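Local coordinates for berberine bridge enzyme-like protein (Arabidopsis thaliana, PDB 5D79), which is a secreted, FAD-dependent oxidoreductase of the berberine bridge enzyme-like family involved in adaptation to salt stress, at residues A[89-94]-A[212-217]; A[134-139]-A[157-162]; A[261-266]-A[383-388]. All coordinates share one frame; numbering follows the deposited sequence.

Interaction 1. Residues A[89-94]-A[212-217]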
loop_
_atom_site.group_PDB
_atom_site.type_symbol
_atom_site.label_atom_id
_atom_site.label_comp_id
_atom_site.label_asym_id
_atom_site.label_seq_id
_atom_site.Cartn_x
_atom_site.Cartn_y
_atom_site.Cartn_z
ATOM N N ASP A 89 -15.886 11.258 18.225
ATOM C CA ASP A 89 -14.883 10.590 19.052
ATOM C C ASP A 89 -13.471 10.929 18.608
ATOM O O ASP A 89 -12.599 11.189 19.444
ATOM C CB ASP A 89 -15.058 9.077 19.010
ATOM C CG ASP A 89 -16.362 8.630 19.604
ATOM O OD1 ASP A 89 -17.193 9.509 19.934
ATOM O OD2 ASP A 89 -16.560 7.399 19.732
ATOM N N VAL A 90 -13.252 10.893 17.292
ATOM C CA VAL A 90 -11.947 11.181 16.707
ATOM C C VAL A 90 -11.533 12.587 17.063
ATOM O O VAL A 90 -10.404 12.819 17.493
ATOM C CB VAL A 90 -11.947 11.032 15.174
ATOM C CG1 VAL A 90 -10.628 11.520 14.600
ATOM C CG2 VAL A 90 -12.198 9.588 14.788
ATOM N N GLN A 91 -12.468 13.514 16.883
ATOM C CA GLN A 91 -12.263 14.917 17.210
ATOM C C GLN A 91 -11.773 15.078 18.634
ATOM O O GLN A 91 -10.801 15.785 18.897
ATOM C CB GLN A 91 -13.561 15.697 17.026
ATOM C CG GLN A 91 -14.159 15.588 15.646
ATOM C CD GLN A 91 -15.397 16.442 15.504
ATOM O OE1 GLN A 91 -16.520 15.949 15.635
ATOM N NE2 GLN A 91 -15.201 17.734 15.231
ATOM N N THR A 92 -12.455 14.404 19.550
ATOM C CA THR A 92 -12.146 14.515 20.963
ATOM C C THR A 92 -10.747 13.991 21.246
ATOM O O THR A 92 -10.031 14.539 22.083
ATOM C CB THR A 92 -13.178 13.760 21.802
ATOM O OG1 THR A 92 -14.472 14.320 21.559
ATOM C CG2 THR A 92 -12.857 13.865 23.281
ATOM N N VAL A 93 -10.347 12.945 20.532
ATOM C CA VAL A 93 -9.013 12.394 20.714
ATOM C C VAL A 93 -7.954 13.394 20.264
ATOM O O VAL A 93 -6.989 13.648 20.976
ATOM C CB VAL A 93 -8.833 11.083 19.953
ATOM C CG1 VAL A 93 -7.404 10.634 20.054
ATOM C CG2 VAL A 93 -9.757 10.013 20.520
ATOM N N ILE A 94 -8.159 13.972 19.085
ATOM C CA ILE A 94 -7.264 14.996 18.545
ATOM C C ILE A 94 -7.173 16.211 19.465
ATOM O O ILE A 94 -6.077 16.679 19.774
ATOM C CB ILE A 94 -7.717 15.467 17.126
ATOM C CG1 ILE A 94 -7.743 14.293 16.132
ATOM C CG2 ILE A 94 -6.822 16.578 16.611
ATOM C CD1 ILE A 94 -6.600 13.292 16.304
ATOM N N GLY A 212 -9.497 19.654 15.120
ATOM C CA GLY A 212 -10.590 18.793 15.536
ATOM C C GLY A 212 -11.780 19.082 14.647
ATOM O O GLY A 212 -12.889 18.598 14.864
ATOM N N ARG A 213 -11.521 19.897 13.633
ATOM C CA ARG A 213 -12.503 20.273 12.631
ATOM C C ARG A 213 -12.636 19.181 11.555
ATOM O O ARG A 213 -11.643 18.736 10.965
ATOM C CB ARG A 213 -12.100 21.615 12.011
ATOM C CG ARG A 213 -13.120 22.286 11.108
ATOM C CD ARG A 213 -12.548 23.611 10.570
ATOM N NE ARG A 213 -13.368 24.186 9.500
ATOM C CZ ARG A 213 -12.985 25.188 8.712
ATOM N NH1 ARG A 213 -11.785 25.737 8.863
ATOM N NH2 ARG A 213 -13.801 25.640 7.766
ATOM N N ILE A 214 -13.867 18.744 11.316
ATOM C CA ILE A 214 -14.143 17.796 10.247
ATOM C C ILE A 214 -14.322 18.512 8.919
ATOM O O ILE A 214 -15.253 19.299 8.750
ATOM C CB ILE A 214 -15.393 16.989 10.537
ATOM C CG1 ILE A 214 -15.234 16.257 11.863
ATOM C CG2 ILE A 214 -15.671 16.032 9.393
ATOM C CD1 ILE A 214 -16.540 15.829 12.434
ATOM N N LEU A 215 -13.437 18.228 7.972
ATOM C CA LEU A 215 -13.394 18.975 6.722
ATOM C C LEU A 215 -13.663 18.095 5.502
ATOM O O LEU A 215 -13.035 17.048 5.334
ATOM C CB LEU A 215 -12.028 19.652 6.587
ATOM C CG LEU A 215 -11.634 20.617 7.708
ATOM C CD1 LEU A 215 -10.131 20.724 7.831
ATOM C CD2 LEU A 215 -12.242 21.984 7.448
ATOM N N ASP A 216 -14.601 18.510 4.654
ATOM C CA ASP A 216 -14.780 17.831 3.376
ATOM C C ASP A 216 -13.925 18.554 2.324
ATOM O O ASP A 216 -13.241 19.534 2.645
ATOM C CB ASP A 216 -16.267 17.740 2.976
ATOM C CG ASP A 216 -16.904 19.094 2.690
ATOM O OD1 ASP A 216 -16.286 20.132 2.997
ATOM O OD2 ASP A 216 -18.043 19.119 2.168
ATOM N N ARG A 217 -13.922 18.055 1.090
ATOM C CA ARG A 217 -13.019 18.579 0.065
ATOM C C ARG A 217 -13.198 20.090 -0.090
ATOM O O ARG A 217 -12.231 20.847 -0.216
ATOM C CB ARG A 217 -13.253 17.868 -1.273
ATOM C CG ARG A 217 -12.487 18.483 -2.410
ATOM C CD ARG A 217 -12.746 17.807 -3.730
ATOM N NE ARG A 217 -11.775 18.290 -4.701
ATOM C CZ ARG A 217 -11.609 17.779 -5.910
ATOM N NH1 ARG A 217 -12.350 16.762 -6.314
ATOM N NH2 ARG A 217 -10.692 18.281 -6.714
#
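The carboxamide of Gln91 lies flat over the end of Ile214. The CD1 methyl sits under one face of the amide, 3.2 Å from Gln91 OE1 and 3.3 Å from Gln91 CD. Gly212 O lies close to the amide plane, at the NE2 edge, and Gln91 NE2 donates to it. The bond is nearly straight, with an N-H...O angle of 175°. At 2.5 Å between Gln91 NE2 and Gly212 O it is very short, so its exact length is doubtful. Within 212-217, the Arg213 guanidinium has Leu215 CD2 against one face, near the rim. The Gln91 chain is extended beyond CG, which carries the amide out from the helix. A turn at chi3 (-97°) then lets it lie across the isoleucine, and the two side chains cross at about a right angle. Gly212 has a positive phi (108°). Ile94 CG2 approaches Gly212 N more loosely, at 4.3 Å. Val90 and Ile94 also pack on strand 238-248. The arrangement is a helix laid on an antiparallel sheet and joined through Gln91 to the turn between strands 202-208 and 214-215, within the PCMH-type FAD-binding domain.

Interaction 2. Residues A[134-139]-A[157-162]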
loop_
_atom_site.group_PDB
_atom_site.type_symbol
_atom_site.label_atom_id
_atom_site.label_comp_id
_atom_site.label_asym_id
_atom_site.label_seq_id
_atom_site.Cartn_x
_atom_site.Cartn_y
_atom_site.Cartn_z
ATOM N N ARG A 134 -16.123 1.580 9.265
ATOM C CA ARG A 134 -15.825 0.921 8.003
ATOM C C ARG A 134 -17.053 0.825 7.110
ATOM O O ARG A 134 -17.154 -0.072 6.265
ATOM C CB ARG A 134 -15.250 -0.476 8.257
ATOM C CG ARG A 134 -16.127 -1.386 9.078
ATOM C CD ARG A 134 -15.449 -2.724 9.262
ATOM N NE ARG A 134 -15.660 -3.260 10.600
ATOM C CZ ARG A 134 -15.371 -4.506 10.964
ATOM N NH1 ARG A 134 -15.593 -4.899 12.211
ATOM N NH2 ARG A 134 -14.870 -5.358 10.078
ATOM N N SER A 135 -17.982 1.755 7.294
ATOM C CA SER A 135 -19.232 1.740 6.548
ATOM C C SER A 135 -19.016 2.121 5.088
ATOM O O SER A 135 -18.344 3.112 4.793
ATOM C CB SER A 135 -20.247 2.684 7.193
ATOM O OG SER A 135 -20.580 2.249 8.503
ATOM N N ILE A 136 -19.589 1.331 4.183
ATOM C CA ILE A 136 -19.453 1.570 2.754
ATOM C C ILE A 136 -20.805 1.766 2.094
ATOM O O ILE A 136 -21.621 0.859 2.031
ATOM C CB ILE A 136 -18.714 0.412 2.045
ATOM C CG1 ILE A 136 -17.323 0.215 2.661
ATOM C CG2 ILE A 136 -18.597 0.693 0.545
ATOM C CD1 ILE A 136 -16.643 -1.082 2.299
ATOM N N SER A 137 -21.036 2.959 1.584
ATOM C CA SER A 137 -22.283 3.237 0.917
ATOM C C SER A 137 -22.024 3.718 -0.507
ATOM O O SER A 137 -21.541 4.840 -0.732
ATOM C CB SER A 137 -23.076 4.267 1.711
ATOM O OG SER A 137 -23.028 3.964 3.093
ATOM N N LEU A 138 -22.336 2.853 -1.468
ATOM C CA LEU A 138 -22.157 3.163 -2.876
ATOM C C LEU A 138 -23.424 3.736 -3.492
ATOM O O LEU A 138 -24.527 3.528 -2.988
ATOM C CB LEU A 138 -21.739 1.911 -3.639
ATOM C CG LEU A 138 -20.641 1.097 -2.962
ATOM C CD1 LEU A 138 -20.383 -0.181 -3.751
ATOM C CD2 LEU A 138 -19.381 1.936 -2.823
ATOM N N ASP A 139 -23.253 4.456 -4.589
ATOM C CA ASP A 139 -24.366 4.913 -5.412
ATOM C C ASP A 139 -24.107 4.383 -6.815
ATOM O O ASP A 139 -23.543 5.090 -7.652
ATOM C CB ASP A 139 -24.466 6.448 -5.385
ATOM C CG ASP A 139 -25.563 7.007 -6.305
ATOM O OD1 ASP A 139 -26.072 6.293 -7.194
ATOM O OD2 ASP A 139 -25.901 8.201 -6.145
ATOM N N TYR A 157 -14.278 -4.069 -2.302
ATOM C CA TYR A 157 -14.431 -4.952 -3.443
ATOM C C TYR A 157 -15.728 -5.744 -3.353
ATOM O O TYR A 157 -16.482 -5.848 -4.327
ATOM C CB TYR A 157 -13.244 -5.907 -3.528
ATOM C CG TYR A 157 -11.977 -5.246 -3.978
ATOM C CD1 TYR A 157 -12.006 -4.015 -4.611
ATOM C CD2 TYR A 157 -10.739 -5.850 -3.774
ATOM C CE1 TYR A 157 -10.832 -3.403 -5.032
ATOM C CE2 TYR A 157 -9.562 -5.249 -4.199
ATOM C CZ TYR A 157 -9.623 -4.031 -4.828
ATOM O OH TYR A 157 -8.476 -3.420 -5.252
ATOM N N TYR A 158 -15.980 -6.292 -2.169
ATOM C CA TYR A 158 -17.129 -7.159 -1.943
ATOM C C TYR A 158 -18.425 -6.403 -2.150
ATOM O O TYR A 158 -19.370 -6.917 -2.736
ATOM C CB TYR A 158 -17.082 -7.746 -0.535
ATOM C CG TYR A 158 -18.184 -8.724 -0.240
ATOM C CD1 TYR A 158 -18.199 -9.986 -0.833
ATOM C CD2 TYR A 158 -19.204 -8.399 0.648
ATOM C CE1 TYR A 158 -19.207 -10.895 -0.551
ATOM C CE2 TYR A 158 -20.213 -9.300 0.937
ATOM C CZ TYR A 158 -20.211 -10.544 0.337
ATOM O OH TYR A 158 -21.221 -11.432 0.630
ATOM N N GLU A 159 -18.456 -5.167 -1.672
ATOM C CA GLU A 159 -19.661 -4.355 -1.739
ATOM C C GLU A 159 -20.001 -4.033 -3.202
ATOM O O GLU A 159 -21.136 -4.211 -3.648
ATOM C CB GLU A 159 -19.464 -3.093 -0.886
ATOM C CG GLU A 159 -20.689 -2.209 -0.698
ATOM C CD GLU A 159 -21.895 -2.922 -0.098
ATOM O OE1 GLU A 159 -21.736 -3.826 0.772
ATOM O OE2 GLU A 159 -23.016 -2.546 -0.516
ATOM N N ILE A 160 -18.992 -3.588 -3.943
ATOM C CA ILE A 160 -19.093 -3.404 -5.384
ATOM C C ILE A 160 -19.479 -4.689 -6.123
ATOM O O ILE A 160 -20.520 -4.749 -6.773
ATOM C CB ILE A 160 -17.771 -2.911 -5.960
ATOM C CG1 ILE A 160 -17.353 -1.601 -5.290
ATOM C CG2 ILE A 160 -17.894 -2.753 -7.458
ATOM C CD1 ILE A 160 -15.950 -1.158 -5.639
ATOM N N GLY A 161 -18.641 -5.715 -6.012
ATOM C CA GLY A 161 -18.789 -6.917 -6.807
ATOM C C GLY A 161 -20.082 -7.679 -6.615
ATOM O O GLY A 161 -20.587 -8.279 -7.561
ATOM N N LYS A 162 -20.616 -7.664 -5.394
ATOM C CA LYS A 162 -21.892 -8.321 -5.076
ATOM C C LYS A 162 -23.101 -7.556 -5.621
ATOM O O LYS A 162 -24.180 -8.127 -5.762
ATOM C CB LYS A 162 -22.048 -8.484 -3.564
ATOM C CG LYS A 162 -21.124 -9.495 -2.950
ATOM C CD LYS A 162 -21.687 -10.883 -3.105
ATOM C CE LYS A 162 -22.997 -11.027 -2.337
ATOM N NZ LYS A 162 -23.554 -12.395 -2.461
HETATM O O HOH W 1 -23.683 0.317 -0.495
#
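Ile136 and Leu138 both point from strand 136-139 toward helix 157-162, and apolar contacts carry most of the interface. Leu138 CD1 does most of the touching. It lies 3.7 Å from Ile160 CG1, with the two side chains crossing at about a right angle. It is also 3.7 Å from Glu159 CG. Ile136 CG2 reaches the same methylene, 3.8 Å from Glu159 CG. Glu159 therefore offers its aliphatic part to two strand residues, and it runs antiparallel alongside both.

Polar contact is indirect. Glu159 CG is anti to the backbone N (chi1 -173°), and the chain then bends at chi2 (57°). This takes the carboxylate off the apolar patch to a water, which donates to Glu159 OE2 at 2.9 Å. The same water accepts from Leu138 N at 3.0 Å and donates weakly to Ile136 O. It thus links the helix to the strand backbone.

The axes of strand 136-139 and of helix segment 157-162 come within 9.4 Å, and their directions differ by 34°. Strand 136-139 pairs with 144-148, and the chain then enters helix 153-163. The result is a helix packed on the antiparallel hairpin that precedes it, within the PCMH-type FAD-binding domain.

Interaction 3. Residues A[261-266]-A[383-388]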
loop_
_atom_site.group_PDB
_atom_site.type_symbol
_atom_site.label_atom_id
_atom_site.label_comp_id
_atom_site.label_asym_id
_atom_site.label_seq_id
_atom_site.Cartn_x
_atom_site.Cartn_y
_atom_site.Cartn_z
ATOM N N THR A 261 9.926 -22.432 -15.709
ATOM C CA THR A 261 10.815 -22.965 -14.691
ATOM C C THR A 261 12.258 -23.009 -15.193
ATOM O O THR A 261 13.187 -23.152 -14.399
ATOM C CB THR A 261 10.364 -24.381 -14.244
ATOM O OG1 THR A 261 10.200 -25.221 -15.392
ATOM C CG2 THR A 261 9.035 -24.312 -13.506
ATOM N N SER A 262 12.433 -22.886 -16.509
ATOM C CA SER A 262 13.757 -22.878 -17.126
ATOM C C SER A 262 14.369 -21.476 -17.094
ATOM O O SER A 262 13.837 -20.553 -17.718
ATOM C CB SER A 262 13.678 -23.387 -18.572
ATOM O OG SER A 262 14.899 -23.192 -19.272
ATOM N N LYS A 263 15.484 -21.329 -16.375
ATOM C CA LYS A 263 16.108 -20.023 -16.185
ATOM C C LYS A 263 16.416 -19.401 -17.527
ATOM O O LYS A 263 16.016 -18.275 -17.780
ATOM C CB LYS A 263 17.388 -20.109 -15.339
ATOM C CG LYS A 263 17.957 -18.739 -14.966
ATOM C CD LYS A 263 19.231 -18.828 -14.142
ATOM C CE LYS A 263 19.880 -17.465 -14.015
ATOM N NZ LYS A 263 21.245 -17.540 -13.443
ATOM N N LYS A 264 17.102 -20.143 -18.387
ATOM C CA LYS A 264 17.483 -19.622 -19.692
ATOM C C LYS A 264 16.275 -19.067 -20.457
ATOM O O LYS A 264 16.291 -17.928 -20.931
ATOM C CB LYS A 264 18.185 -20.708 -20.518
ATOM C CG LYS A 264 18.691 -20.225 -21.889
ATOM C CD LYS A 264 19.548 -21.275 -22.598
ATOM C CE LYS A 264 20.095 -20.770 -23.938
ATOM N NZ LYS A 264 19.080 -20.817 -25.023
ATOM N N GLU A 265 15.214 -19.857 -20.553
ATOM C CA GLU A 265 14.056 -19.430 -21.320
ATOM C C GLU A 265 13.367 -18.244 -20.651
ATOM O O GLU A 265 12.985 -17.288 -21.321
ATOM C CB GLU A 265 13.071 -20.585 -21.500
ATOM C CG GLU A 265 12.076 -20.363 -22.631
ATOM C CD GLU A 265 10.804 -21.193 -22.491
ATOM O OE1 GLU A 265 9.796 -20.850 -23.162
ATOM O OE2 GLU A 265 10.815 -22.181 -21.712
ATOM N N ALA A 266 13.223 -18.314 -19.327
ATOM C CA ALA A 266 12.535 -17.279 -18.548
ATOM C C ALA A 266 13.255 -15.927 -18.567
ATOM O O ALA A 266 12.610 -14.880 -18.596
ATOM C CB ALA A 266 12.353 -17.740 -17.120
ATOM N N GLU A 383 21.232 -12.539 -12.119
ATOM C CA GLU A 383 21.734 -12.446 -10.756
ATOM C C GLU A 383 20.615 -12.414 -9.733
ATOM O O GLU A 383 20.713 -13.046 -8.681
ATOM C CB GLU A 383 22.619 -11.212 -10.584
ATOM C CG GLU A 383 22.996 -10.893 -9.133
ATOM C CD GLU A 383 23.867 -11.943 -8.471
ATOM O OE1 GLU A 383 24.374 -12.860 -9.148
ATOM O OE2 GLU A 383 24.053 -11.841 -7.250
ATOM N N ILE A 384 19.552 -11.676 -10.024
ATOM C CA ILE A 384 18.474 -11.576 -9.053
ATOM C C ILE A 384 17.702 -12.898 -9.030
ATOM O O ILE A 384 17.151 -13.277 -7.997
ATOM C CB ILE A 384 17.543 -10.357 -9.325
ATOM C CG1 ILE A 384 16.832 -10.466 -10.670
ATOM C CG2 ILE A 384 18.341 -9.047 -9.257
ATOM C CD1 ILE A 384 15.827 -9.356 -10.881
ATOM N N TRP A 385 17.708 -13.614 -10.153
ATOM C CA TRP A 385 17.221 -14.995 -10.191
ATOM C C TRP A 385 18.076 -15.876 -9.274
ATOM O O TRP A 385 17.558 -16.670 -8.479
ATOM C CB TRP A 385 17.243 -15.542 -11.627
ATOM C CG TRP A 385 16.751 -16.957 -11.756
ATOM C CD1 TRP A 385 17.349 -18.090 -11.272
ATOM C CD2 TRP A 385 15.569 -17.389 -12.430
ATOM N NE1 TRP A 385 16.601 -19.197 -11.597
ATOM C CE2 TRP A 385 15.504 -18.793 -12.308
ATOM C CE3 TRP A 385 14.556 -16.725 -13.126
ATOM C CZ2 TRP A 385 14.472 -19.540 -12.858
ATOM C CZ3 TRP A 385 13.538 -17.468 -13.677
ATOM C CH2 TRP A 385 13.501 -18.859 -13.540
ATOM N N ARG A 386 19.393 -15.729 -9.398
ATOM C CA ARG A 386 20.331 -16.496 -8.595
ATOM C C ARG A 386 20.105 -16.277 -7.097
ATOM O O ARG A 386 20.163 -17.213 -6.316
ATOM C CB ARG A 386 21.770 -16.134 -8.962
ATOM C CG ARG A 386 22.799 -16.934 -8.202
ATOM C CD ARG A 386 24.179 -16.345 -8.360
ATOM N NE ARG A 386 24.355 -15.149 -7.545
ATOM C CZ ARG A 386 24.534 -15.166 -6.228
ATOM N NH1 ARG A 386 24.545 -16.316 -5.572
ATOM N NH2 ARG A 386 24.691 -14.032 -5.563
ATOM N N ARG A 387 19.838 -15.045 -6.695
ATOM C CA ARG A 387 19.718 -14.760 -5.275
ATOM C C ARG A 387 18.458 -15.397 -4.659
ATOM O O ARG A 387 18.411 -15.666 -3.465
ATOM C CB ARG A 387 19.761 -13.244 -5.044
ATOM C CG ARG A 387 21.191 -12.659 -5.107
ATOM C CD ARG A 387 21.177 -11.180 -5.449
ATOM N NE ARG A 387 22.510 -10.584 -5.522
ATOM C CZ ARG A 387 23.074 -9.925 -4.520
ATOM N NH1 ARG A 387 24.284 -9.407 -4.654
ATOM N NH2 ARG A 387 22.423 -9.793 -3.375
ATOM N N LEU A 388 17.453 -15.675 -5.481
ATOM C CA LEU A 388 16.240 -16.316 -4.987
ATOM C C LEU A 388 16.441 -17.806 -4.696
ATOM O O LEU A 388 15.634 -18.429 -4.006
ATOM C CB LEU A 388 15.097 -16.122 -5.984
ATOM C CG LEU A 388 14.381 -14.772 -5.905
ATOM C CD1 LEU A 388 13.701 -14.472 -7.212
ATOM C CD2 LEU A 388 13.367 -14.775 -4.781
#
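Lys263 lies along the face of the Trp385 indole, where two helices meet on the seven-stranded antiparallel sheet. Helix 263-276 begins here, with Ser262 at its N-cap. Helix 378-388 brings in the tryptophan. Ala266 and Trp385 both touch Ala300 of strand 298-306, so the two helices share a floor.

The lysine can be traced atom by atom. Its CB stands over the CE2-CZ2 side of the indole, 3.8 Å from Trp385 CE2. CG makes a CH-pi contact: it stands 3.5 Å from the centroid of the Trp385 five-membered ring, only 6° off the ring normal. CD moves on toward the pyrrole edge carbon, with Lys263 CD 3.5 Å from Trp385 CD1. CE continues past the ring and stays 3.8 Å from Trp385 CD1. NZ, at the tip, makes a weak hydrogen bond to Gln382 O, just before the second helix segment. The chain can lie flat in this way because chi1 (-172°) sends CG away from the backbone N and the rest is fully extended. The two side chains lie alongside, pointing opposite ways.

The six-membered ring meets other parts of the first segment. Ala266 CB packs obliquely, 3.7 Å from Trp385 CZ3. Thr261 O lies at the edge of the indole, close to its plane.

Three charged side chains form a salt-bridge network that joins successive turns of helix 378-388. Arg386 grips Glu383 side-on, using NE for OE1 and NH2 for OE2. Arg387 is held in addition by Ser453 of helix 441-458. The carboxylate oxygen Glu383 OE2 has two donors: Arg386 NH2 on its syn side at 2.8 Å, and Arg387 NE on its anti side at 2.6 Å.

How the interactions relate
Interactions 1 and 2 belong to the FAD-binding domain and reach the same antiparallel sheet, with centres 24 Å apart. Segments 134-139 and 157-162 fall within the stretch of chain between 89-94 and 212-217. Interaction 3 lies on a different sheet, with its centre 51 Å from that of interaction 1 and on the opposite side of the chain's centre. None is pure core: buried Ile160 meets partly exposed residues in interaction 2, as buried Trp385 does in interaction 3. Interaction 1 rests on a direct side-chain to backbone hydrogen bond at a turn. Interaction 2 combines apolar packing with a water bridge. Interaction 3 is a helix-to-helix contact, resting on a lysine chain laid over an indole.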